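Local coordinates for protein inorganic pyrophosphatase (Thermus thermophilus, PDB 2PRD) that catalyses the magnesium-dependent hydrolysis of inorganic pyrophosphate into two phosphate ions, at residues A[131-134]-A[135-139]; A[166-169]-A[170-173]; A[124-127]-A[128-131]. All coordinates share one frame; numbering follows the deposited sequence.

In the fold
From the N terminus, most strands come before these contacts. Contact 3 comes first, where the loop at 124-125 turns into helix 126-138; contact 1 takes over at E131 and runs to the helix's far end and on to Y139. Their centres lie about 11 Å apart, on one side of the chain's centre. After strand 150-156, contact 2 forms in the last turns of helix 158-173, on the opposite side, with its centre about 28 Å from that of contact 1. Each closes a turn or so of helix; contacts 3 and 1 overlap at E131, contact 2 follows in series, and none nests or crosses. Contacts 3 and 1 also touch other subunits of the hexamer.

Contact 1: residues A[131-134]-A[135-139]; sequences EIQH and FFETY. With SO4 (sulfate ion), chain B.
I132 and F136 stand side by side one turn apart, and this is the buried, closely fitted flank. CG2 of I132 is anti to its own backbone N and meets the edge of the F136 ring in its plane, 3.9 Å from CE2. One face of that ring is covered by CD2 of F135, over its centre. CE2 of F135 lies above one face of the Y139 ring, toward its rim, so F135 lies against both rings. OH of Y139, a predicted substrate ligand, donates to O2 of a sulfate at 2.5 Å, with the anion near the plane of the ring. R43 and K140 also bind this sulfate, which probably came from the crystallisation liquor and is consistent with a phosphate position.

Beneath the side chains, F136 N donates to I132 O (3.1 Å), a regular helical bond. On another side T138 sets its methyl CG2 over a face of the H134 imidazole as a CH-pi contact, 4.2 Å from the centroid. Its hydroxyl OG1 lies 2.8 Å from H134 O, but Q49 OE1 competes for the same proton.

The Q133 and E137 side is looser and partly open to solvent. NE2 of Q133 gives a long, weak bond to OE2 of E137 (3.4 Å), the amide and carboxylate planes almost perpendicular; V152 N also reaches OE2 weakly. An alanine at E137 would probably leave the Q133 amide and V152 N without their weak partner, with the amide freer to turn.

H134 NE2 bonds weakly to T138 O of a second subunit, T138 packs against its counterpart there, E131 forms a salt bridge with R114 of a third, and I132 and F136 rest on strand 84-97, with Q133 against strand 150-156.

Contact 2: residues A[166-169]-A[170-173]; sequences RACI and ARYK
R171 N donates to A167 O at 3.0 Å with a nearly straight hydrogen bond (163°), and A170 N does the same to R166 O one residue earlier. Further along the bonds lengthen: Y172 N to C168 O measures 3.3 Å, and K173 N to I169 O is weak.

The side chain of R171 adds to this. Its chain bends at the third torsion (-34°) and carries the guanidinium back along the helix, where A167 O sits over the centre of one face, 4.0 Å above the plane of the guanidinium. The charge is matched elsewhere: NH2 makes a salt bridge with E64 and NH1 donates to L62 O.

All this belongs to the closing turns of helix 158-173, which ends the fold, with the i to i+4 ladder running up to K173. R171 and E64 join that helix to the loop bearing D65, a predicted magnesium ligand.

Outward from these bonds, the sulfur SG of C168 meets the edge of the guanidinium, 3.7 Å from NH1. On a different flank I169 and K173 run alongside each other. K173 CG comes to 3.2 Å from I169 O, and bends further out bring NZ to 4.1 Å from I169 CG2. C168 and I169 both rest on T61, while Y172 touches S5 near the N terminus.

Contact 3: residues A[124-127]-A[128-131]; sequences VPEG and VKQE
K129 sends CG anti to its carbonyl carbon (chi1 -76°), and a further bend at chi3 (-87°) folds the chain back toward the start of the helix, where NZ meets V124 O. The direct bond is long and weak at 3.2 Å, but a water that accepts from NZ at 2.7 Å and donates to V124 O spans the same gap. I121 O also accepts from the ammonium, and the lysine draws the incoming loop against the first turn. K129 CG packs 3.7 Å from V124 CG1, and the K129 and E126 side chains cross at about a right angle, CE 3.8 Å from E126 CG.

V128 divides its two methyls between the loop residues: CG1 lies 4.0 Å from V124 CG1, and CG2 sits 3.7 Å from P125 CG on the proline ring.

At the backbone, K129 N donates to P125 O at 3.1 Å, while V128 N reaches the same oxygen weakly. A second water donates to G127 O at 2.6 Å and receives a weak bond from Q130 NE2. The amide oxygen of Q130 goes to K145 of the second subunit, and P125 packs on H117 of the third.

With P125 at the N-cap position and its carbonyl taking the first i to i+4 bond, this is the N-terminal turn of helix 126-138, set at a subunit interface of the hexamer.

Contact 1: residues A[131-134]-A[135-139]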
ATOM      1  N   GLU A 131     -19.623   8.663   9.684  1.00 10.31           N
ATOM      2  CA  GLU A 131     -18.505   8.835   8.757  1.00  7.35           C
ATOM      3  C   GLU A 131     -19.066   8.996   7.355  1.00 11.02           C
ATOM      4  O   GLU A 131     -18.657   9.897   6.602  1.00 16.18           O
ATOM      5  CB  GLU A 131     -17.505   7.666   8.865  1.00  5.99           C
ATOM      6  CG  GLU A 131     -16.244   7.912   8.005  1.00  3.37           C
ATOM      7  CD  GLU A 131     -15.377   6.649   7.960  1.00  1.16           C
ATOM      8  OE1 GLU A 131     -15.963   5.584   8.179  1.00 11.75           O
ATOM      9  OE2 GLU A 131     -14.148   6.731   7.800  1.00 14.58           O
ATOM     10  N   ILE A 132     -20.003   8.106   7.011  1.00  9.21           N
ATOM     11  CA  ILE A 132     -20.650   8.177   5.667  1.00  6.80           C
ATOM     12  C   ILE A 132     -21.354   9.496   5.463  1.00 12.98           C
ATOM     13  O   ILE A 132     -21.093  10.256   4.501  1.00 17.20           O
ATOM     14  CB  ILE A 132     -21.541   6.964   5.386  1.00  5.41           C
ATOM     15  CG1 ILE A 132     -20.726   5.672   5.383  1.00  7.73           C
ATOM     16  CG2 ILE A 132     -22.229   7.153   4.036  1.00  4.27           C
ATOM     17  CD1 ILE A 132     -21.445   4.357   5.446  1.00  6.37           C
ATOM     18  N   GLN A 133     -22.244   9.858   6.397  1.00  6.78           N
ATOM     19  CA  GLN A 133     -22.934  11.123   6.261  1.00  9.21           C
ATOM     20  C   GLN A 133     -21.999  12.297   6.146  1.00 11.40           C
ATOM     21  O   GLN A 133     -22.212  13.216   5.309  1.00 10.76           O
ATOM     22  CB  GLN A 133     -23.839  11.270   7.519  1.00  7.11           C
ATOM     23  CG  GLN A 133     -24.367  12.699   7.561  1.00 22.93           C
ATOM     24  CD  GLN A 133     -25.606  12.754   8.443  1.00 33.51           C
ATOM     25  OE1 GLN A 133     -26.043  11.674   8.846  1.00 25.27           O
ATOM     26  NE2 GLN A 133     -26.113  13.946   8.708  1.00 31.23           N
ATOM     27  N   HIS A 134     -20.983  12.306   7.029  1.00 13.80           N
ATOM     28  CA  HIS A 134     -20.060  13.486   7.010  1.00 13.63           C
ATOM     29  C   HIS A 134     -19.329  13.533   5.690  1.00 14.86           C
ATOM     30  O   HIS A 134     -18.970  14.599   5.169  1.00 10.21           O
ATOM     31  CB  HIS A 134     -19.224  13.490   8.272  1.00 10.47           C
ATOM     32  CG  HIS A 134     -18.060  14.436   8.310  1.00  5.35           C
ATOM     33  ND1 HIS A 134     -16.807  14.039   7.869  1.00 12.77           N
ATOM     34  CD2 HIS A 134     -17.883  15.695   8.688  1.00  8.73           C
ATOM     35  CE1 HIS A 134     -15.947  15.020   7.992  1.00  8.28           C
ATOM     36  NE2 HIS A 134     -16.601  16.069   8.482  1.00  9.03           N
ATOM     37  N   PHE A 135     -19.128  12.386   5.036  1.00 15.72           N
ATOM     38  CA  PHE A 135     -18.423  12.358   3.741  1.00  9.10           C
ATOM     39  C   PHE A 135     -19.218  13.080   2.686  1.00 10.49           C
ATOM     40  O   PHE A 135     -18.751  14.019   2.002  1.00 13.08           O
ATOM     41  CB  PHE A 135     -18.057  10.927   3.316  1.00  6.82           C
ATOM     42  CG  PHE A 135     -17.592  10.840   1.881  1.00  9.70           C
ATOM     43  CD1 PHE A 135     -16.299  11.099   1.531  1.00  3.48           C
ATOM     44  CD2 PHE A 135     -18.485  10.493   0.886  1.00  5.86           C
ATOM     45  CE1 PHE A 135     -15.897  11.005   0.201  1.00  4.30           C
ATOM     46  CE2 PHE A 135     -18.129  10.409  -0.435  1.00  1.16           C
ATOM     47  CZ  PHE A 135     -16.809  10.650  -0.791  1.00  2.59           C
ATOM     48  N   PHE A 136     -20.477  12.642   2.573  1.00 12.13           N
ATOM     49  CA  PHE A 136     -21.396  13.227   1.594  1.00 11.35           C
ATOM     50  C   PHE A 136     -21.661  14.680   1.908  1.00 12.57           C
ATOM     51  O   PHE A 136     -21.980  15.448   0.975  1.00 17.61           O
ATOM     52  CB  PHE A 136     -22.674  12.391   1.400  1.00 12.13           C
ATOM     53  CG  PHE A 136     -22.485  11.149   0.607  1.00  8.88           C
ATOM     54  CD1 PHE A 136     -22.221  11.241  -0.754  1.00  8.38           C
ATOM     55  CD2 PHE A 136     -22.494   9.899   1.188  1.00 13.20           C
ATOM     56  CE1 PHE A 136     -21.983  10.081  -1.503  1.00  8.99           C
ATOM     57  CE2 PHE A 136     -22.257   8.746   0.450  1.00 12.15           C
ATOM     58  CZ  PHE A 136     -22.012   8.834  -0.907  1.00 12.58           C
ATOM     59  N   GLU A 137     -21.548  15.150   3.152  1.00 13.59           N
ATOM     60  CA  GLU A 137     -21.800  16.576   3.424  1.00  2.32           C
ATOM     61  C   GLU A 137     -20.631  17.485   3.198  1.00 10.64           C
ATOM     62  O   GLU A 137     -20.816  18.706   3.189  1.00 13.30           O
ATOM     63  CB  GLU A 137     -22.342  16.721   4.859  1.00 11.46           C
ATOM     64  CG  GLU A 137     -23.765  16.174   4.906  1.00 21.32           C
ATOM     65  CD  GLU A 137     -24.458  16.282   6.243  1.00 25.06           C
ATOM     66  OE1 GLU A 137     -23.768  16.309   7.278  1.00 27.72           O
ATOM     67  OE2 GLU A 137     -25.715  16.299   6.224  1.00 34.17           O
ATOM     68  N   THR A 138     -19.409  16.956   3.011  1.00 12.98           N
ATOM     69  CA  THR A 138     -18.257  17.835   2.834  1.00  7.69           C
ATOM     70  C   THR A 138     -17.497  17.583   1.552  1.00  5.62           C
ATOM     71  O   THR A 138     -16.688  18.453   1.159  1.00 15.13           O
ATOM     72  CB  THR A 138     -17.264  17.646   4.009  1.00  7.35           C
ATOM     73  OG1 THR A 138     -16.921  16.244   4.115  1.00 14.31           O
ATOM     74  CG2 THR A 138     -17.830  18.034   5.362  1.00  9.10           C
ATOM     75  N   TYR A 139     -17.706  16.456   0.915  1.00 10.02           N
ATOM     76  CA  TYR A 139     -16.889  16.090  -0.255  1.00  6.83           C
ATOM     77  C   TYR A 139     -17.024  16.942  -1.474  1.00 12.13           C
ATOM     78  O   TYR A 139     -16.116  16.970  -2.315  1.00 14.29           O
ATOM     79  CB  TYR A 139     -16.977  14.615  -0.559  1.00  8.33           C
ATOM     80  CG  TYR A 139     -18.036  14.143  -1.544  1.00  7.13           C
ATOM     81  CD1 TYR A 139     -19.373  14.333  -1.270  1.00  3.49           C
ATOM     82  CD2 TYR A 139     -17.712  13.451  -2.687  1.00  4.66           C
ATOM     83  CE1 TYR A 139     -20.385  13.873  -2.078  1.00  5.87           C
ATOM     84  CE2 TYR A 139     -18.701  12.974  -3.528  1.00 10.93           C
ATOM     85  CZ  TYR A 139     -20.022  13.194  -3.220  1.00 13.58           C
ATOM     86  OH  TYR A 139     -21.023  12.727  -4.045  1.00 14.93           O
TER
HETATM   87  S   SO4 B 175     -21.030  12.368  -7.675  1.00 25.08           S
HETATM   88  O1  SO4 B 175     -22.120  13.394  -7.780  1.00 26.08           O
HETATM   89  O2  SO4 B 175     -20.205  12.674  -6.452  1.00 28.78           O
HETATM   90  O3  SO4 B 175     -21.403  10.928  -7.748  1.00 23.32           O
HETATM   91  O4  SO4 B 175     -20.156  12.621  -8.899  1.00 37.22           O

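Contact 2: residues A[166-169]-A[170-173]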
ATOM      1  N   ARG A 166     -36.767  -2.605  -6.036  1.00 15.72           N
ATOM      2  CA  ARG A 166     -37.860  -3.150  -6.830  1.00 13.36           C
ATOM      3  C   ARG A 166     -38.413  -2.123  -7.820  1.00 13.97           C
ATOM      4  O   ARG A 166     -38.749  -2.453  -8.962  1.00 18.66           O
ATOM      5  CB  ARG A 166     -39.038  -3.512  -5.921  1.00 17.22           C
ATOM      6  CG  ARG A 166     -39.073  -4.851  -5.341  1.00 23.57           C
ATOM      7  CD  ARG A 166     -40.353  -5.288  -4.635  1.00 18.36           C
ATOM      8  NE  ARG A 166     -40.161  -6.711  -4.298  1.00 34.70           N
ATOM      9  CZ  ARG A 166     -39.736  -7.296  -3.208  1.00 40.91           C
ATOM     10  NH1 ARG A 166     -39.400  -6.606  -2.120  1.00 45.64           N
ATOM     11  NH2 ARG A 166     -39.614  -8.641  -3.171  1.00 42.30           N
ATOM     12  N   ALA A 167     -38.595  -0.894  -7.341  1.00 16.20           N
ATOM     13  CA  ALA A 167     -39.129   0.168  -8.195  1.00 12.68           C
ATOM     14  C   ALA A 167     -38.160   0.578  -9.277  1.00 18.99           C
ATOM     15  O   ALA A 167     -38.639   0.850 -10.396  1.00 27.09           O
ATOM     16  CB  ALA A 167     -39.602   1.389  -7.415  1.00 11.26           C
ATOM     17  N   CYS A 168     -36.869   0.591  -9.057  1.00 16.62           N
ATOM     18  CA  CYS A 168     -35.901   1.002 -10.096  1.00  5.86           C
ATOM     19  C   CYS A 168     -35.696  -0.152 -11.047  1.00  5.03           C
ATOM     20  O   CYS A 168     -35.278   0.060 -12.198  1.00 14.81           O
ATOM     21  CB  CYS A 168     -34.585   1.395  -9.424  1.00  7.12           C
ATOM     22  SG  CYS A 168     -34.881   2.863  -8.370  1.00 15.55           S
ATOM     23  N   ILE A 169     -36.043  -1.316 -10.539  1.00 11.05           N
ATOM     24  CA  ILE A 169     -35.903  -2.505 -11.445  1.00 16.89           C
ATOM     25  C   ILE A 169     -37.042  -2.462 -12.471  1.00 23.07           C
ATOM     26  O   ILE A 169     -36.854  -2.646 -13.681  1.00 21.29           O
ATOM     27  CB  ILE A 169     -35.876  -3.819 -10.672  1.00 18.53           C
ATOM     28  CG1 ILE A 169     -34.535  -4.037  -9.969  1.00 16.83           C
ATOM     29  CG2 ILE A 169     -36.257  -5.014 -11.515  1.00 14.85           C
ATOM     30  CD1 ILE A 169     -34.547  -5.152  -8.924  1.00 16.91           C
ATOM     31  N   ALA A 170     -38.233  -2.186 -11.953  1.00 19.51           N
ATOM     32  CA  ALA A 170     -39.453  -2.138 -12.756  1.00 13.47           C
ATOM     33  C   ALA A 170     -39.330  -1.066 -13.808  1.00 19.99           C
ATOM     34  O   ALA A 170     -39.585  -1.301 -14.993  1.00 27.31           O
ATOM     35  CB  ALA A 170     -40.608  -1.877 -11.812  1.00 23.34           C
ATOM     36  N   ARG A 171     -38.948   0.100 -13.303  1.00 21.68           N
ATOM     37  CA  ARG A 171     -38.782   1.296 -14.131  1.00 18.06           C
ATOM     38  C   ARG A 171     -37.839   1.078 -15.295  1.00 20.70           C
ATOM     39  O   ARG A 171     -38.116   1.632 -16.371  1.00 27.47           O
ATOM     40  CB  ARG A 171     -38.399   2.516 -13.307  1.00 13.15           C
ATOM     41  CG  ARG A 171     -38.240   3.774 -14.138  1.00  9.54           C
ATOM     42  CD  ARG A 171     -38.116   5.042 -13.308  1.00 22.02           C
ATOM     43  NE  ARG A 171     -38.848   5.103 -12.076  1.00 27.55           N
ATOM     44  CZ  ARG A 171     -38.499   4.973 -10.819  1.00 24.96           C
ATOM     45  NH1 ARG A 171     -37.242   4.719 -10.472  1.00 30.98           N
ATOM     46  NH2 ARG A 171     -39.409   5.034  -9.861  1.00 23.32           N
ATOM     47  N   TYR A 172     -36.794   0.279 -15.119  1.00 18.59           N
ATOM     48  CA  TYR A 172     -35.812   0.000 -16.164  1.00 18.61           C
ATOM     49  C   TYR A 172     -36.424  -0.817 -17.293  1.00 21.53           C
ATOM     50  O   TYR A 172     -36.080  -0.577 -18.454  1.00 26.57           O
ATOM     51  CB  TYR A 172     -34.561  -0.675 -15.610  1.00 14.59           C
ATOM     52  CG  TYR A 172     -33.572  -1.091 -16.672  1.00 15.43           C
ATOM     53  CD1 TYR A 172     -32.582  -0.250 -17.134  1.00 14.54           C
ATOM     54  CD2 TYR A 172     -33.650  -2.358 -17.208  1.00 10.08           C
ATOM     55  CE1 TYR A 172     -31.651  -0.662 -18.091  1.00 15.03           C
ATOM     56  CE2 TYR A 172     -32.733  -2.763 -18.173  1.00 12.28           C
ATOM     57  CZ  TYR A 172     -31.766  -1.913 -18.611  1.00 12.63           C
ATOM     58  OH  TYR A 172     -30.874  -2.289 -19.592  1.00 15.51           O
ATOM     59  N   LYS A 173     -37.312  -1.714 -16.914  1.00 25.74           N
ATOM     60  CA  LYS A 173     -38.046  -2.561 -17.862  1.00 25.53           C
ATOM     61  C   LYS A 173     -39.011  -1.667 -18.637  1.00 30.74           C
ATOM     62  O   LYS A 173     -39.150  -1.739 -19.841  1.00 31.44           O
ATOM     63  CB  LYS A 173     -38.889  -3.599 -17.102  1.00 28.19           C
ATOM     64  CG  LYS A 173     -37.996  -4.359 -16.122  1.00 29.04           C
ATOM     65  CD  LYS A 173     -38.445  -5.800 -15.955  1.00 33.52           C
ATOM     66  CE  LYS A 173     -39.294  -5.902 -14.671  1.00 39.61           C
ATOM     67  NZ  LYS A 173     -38.828  -7.091 -13.890  1.00 46.46           N
TER

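Contact 3: residues A[124-127]-A[128-131]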
ATOM      1  N   VAL A 124     -25.484  -1.370  11.040  1.00 12.15           N
ATOM      2  CA  VAL A 124     -24.249  -0.625  10.603  1.00 10.87           C
ATOM      3  C   VAL A 124     -23.929   0.210  11.809  1.00 17.61           C
ATOM      4  O   VAL A 124     -24.853   0.943  12.237  1.00 22.02           O
ATOM      5  CB  VAL A 124     -24.603   0.172   9.353  1.00  9.97           C
ATOM      6  CG1 VAL A 124     -23.473   1.113   8.963  1.00 14.32           C
ATOM      7  CG2 VAL A 124     -24.753  -0.841   8.183  1.00 10.43           C
ATOM      8  N   PRO A 125     -22.753   0.064  12.404  1.00 14.97           N
ATOM      9  CA  PRO A 125     -22.423   0.796  13.626  1.00 14.14           C
ATOM     10  C   PRO A 125     -22.661   2.281  13.436  1.00 14.78           C
ATOM     11  O   PRO A 125     -22.363   2.783  12.321  1.00 19.48           O
ATOM     12  CB  PRO A 125     -20.983   0.442  13.888  1.00 13.78           C
ATOM     13  CG  PRO A 125     -20.537  -0.547  12.894  1.00 17.88           C
ATOM     14  CD  PRO A 125     -21.680  -0.808  11.926  1.00 19.38           C
ATOM     15  N   GLU A 126     -23.127   3.032  14.428  1.00 10.53           N
ATOM     16  CA  GLU A 126     -23.294   4.469  14.160  1.00 17.58           C
ATOM     17  C   GLU A 126     -22.019   5.275  13.940  1.00 20.05           C
ATOM     18  O   GLU A 126     -22.129   6.434  13.437  1.00 14.50           O
ATOM     19  CB  GLU A 126     -24.168   5.171  15.189  1.00 37.68           C
ATOM     20  CG  GLU A 126     -25.104   6.167  14.456  1.00 59.39           C
ATOM     21  CD  GLU A 126     -25.146   7.479  15.230  1.00 74.50           C
ATOM     22  OE1 GLU A 126     -24.557   7.474  16.342  1.00 77.09           O
ATOM     23  OE2 GLU A 126     -25.752   8.457  14.730  1.00 83.40           O
ATOM     24  N   GLY A 127     -20.870   4.749  14.328  1.00 18.03           N
ATOM     25  CA  GLY A 127     -19.603   5.478  14.108  1.00 12.94           C
ATOM     26  C   GLY A 127     -19.343   5.490  12.601  1.00 13.05           C
ATOM     27  O   GLY A 127     -18.748   6.410  12.047  1.00 19.38           O
ATOM     28  N   VAL A 128     -19.803   4.439  11.981  1.00  9.44           N
ATOM     29  CA  VAL A 128     -19.708   4.237  10.536  1.00 11.91           C
ATOM     30  C   VAL A 128     -20.750   5.057   9.811  1.00 11.14           C
ATOM     31  O   VAL A 128     -20.442   5.784   8.832  1.00 18.42           O
ATOM     32  CB  VAL A 128     -19.812   2.751  10.149  1.00 12.08           C
ATOM     33  CG1 VAL A 128     -19.738   2.634   8.634  1.00 11.72           C
ATOM     34  CG2 VAL A 128     -18.723   1.954  10.827  1.00 13.63           C
ATOM     35  N   LYS A 129     -22.004   5.034  10.239  1.00  7.32           N
ATOM     36  CA  LYS A 129     -23.010   5.872   9.629  1.00  1.16           C
ATOM     37  C   LYS A 129     -22.666   7.359   9.702  1.00 12.66           C
ATOM     38  O   LYS A 129     -23.015   8.140   8.793  1.00 12.19           O
ATOM     39  CB  LYS A 129     -24.364   5.710  10.403  1.00 11.01           C
ATOM     40  CG  LYS A 129     -24.992   4.371  10.021  1.00 19.63           C
ATOM     41  CD  LYS A 129     -26.452   4.316  10.421  1.00 20.95           C
ATOM     42  CE  LYS A 129     -26.581   3.818  11.865  1.00 24.17           C
ATOM     43  NZ  LYS A 129     -27.566   2.683  11.879  1.00 22.17           N
ATOM     44  N   GLN A 130     -21.959   7.786  10.755  1.00 10.40           N
ATOM     45  CA  GLN A 130     -21.635   9.224  10.884  1.00  9.36           C
ATOM     46  C   GLN A 130     -20.527   9.627   9.893  1.00  5.51           C
ATOM     47  O   GLN A 130     -20.444  10.784   9.451  1.00 10.51           O
ATOM     48  CB  GLN A 130     -21.151   9.599  12.224  1.00 13.97           C
ATOM     49  CG  GLN A 130     -21.666   9.803  13.564  1.00 24.06           C
ATOM     50  CD  GLN A 130     -20.511  10.320  14.463  1.00 36.38           C
ATOM     51  OE1 GLN A 130     -20.836  11.235  15.240  1.00 37.51           O
ATOM     52  NE2 GLN A 130     -19.287   9.779  14.277  1.00 27.92           N
ATOM     53  N   GLU A 131     -19.623   8.663   9.684  1.00 10.31           N
ATOM     54  CA  GLU A 131     -18.505   8.835   8.757  1.00  7.35           C
ATOM     55  C   GLU A 131     -19.066   8.996   7.355  1.00 11.02           C
ATOM     56  O   GLU A 131     -18.657   9.897   6.602  1.00 16.18           O
ATOM     57  CB  GLU A 131     -17.505   7.666   8.865  1.00  5.99           C
ATOM     58  CG  GLU A 131     -16.244   7.912   8.005  1.00  3.37           C
ATOM     59  CD  GLU A 131     -15.377   6.649   7.960  1.00  1.16           C
ATOM     60  OE1 GLU A 131     -15.963   5.584   8.179  1.00 11.75           O
ATOM     61  OE2 GLU A 131     -14.148   6.731   7.800  1.00 14.58           O
TER
HETATM   62  O   HOH W   1     -26.825   1.938  14.352  1.00 45.03           O
HETATM   63  O   HOH W   2     -17.119   8.087  13.080  1.00 16.90           O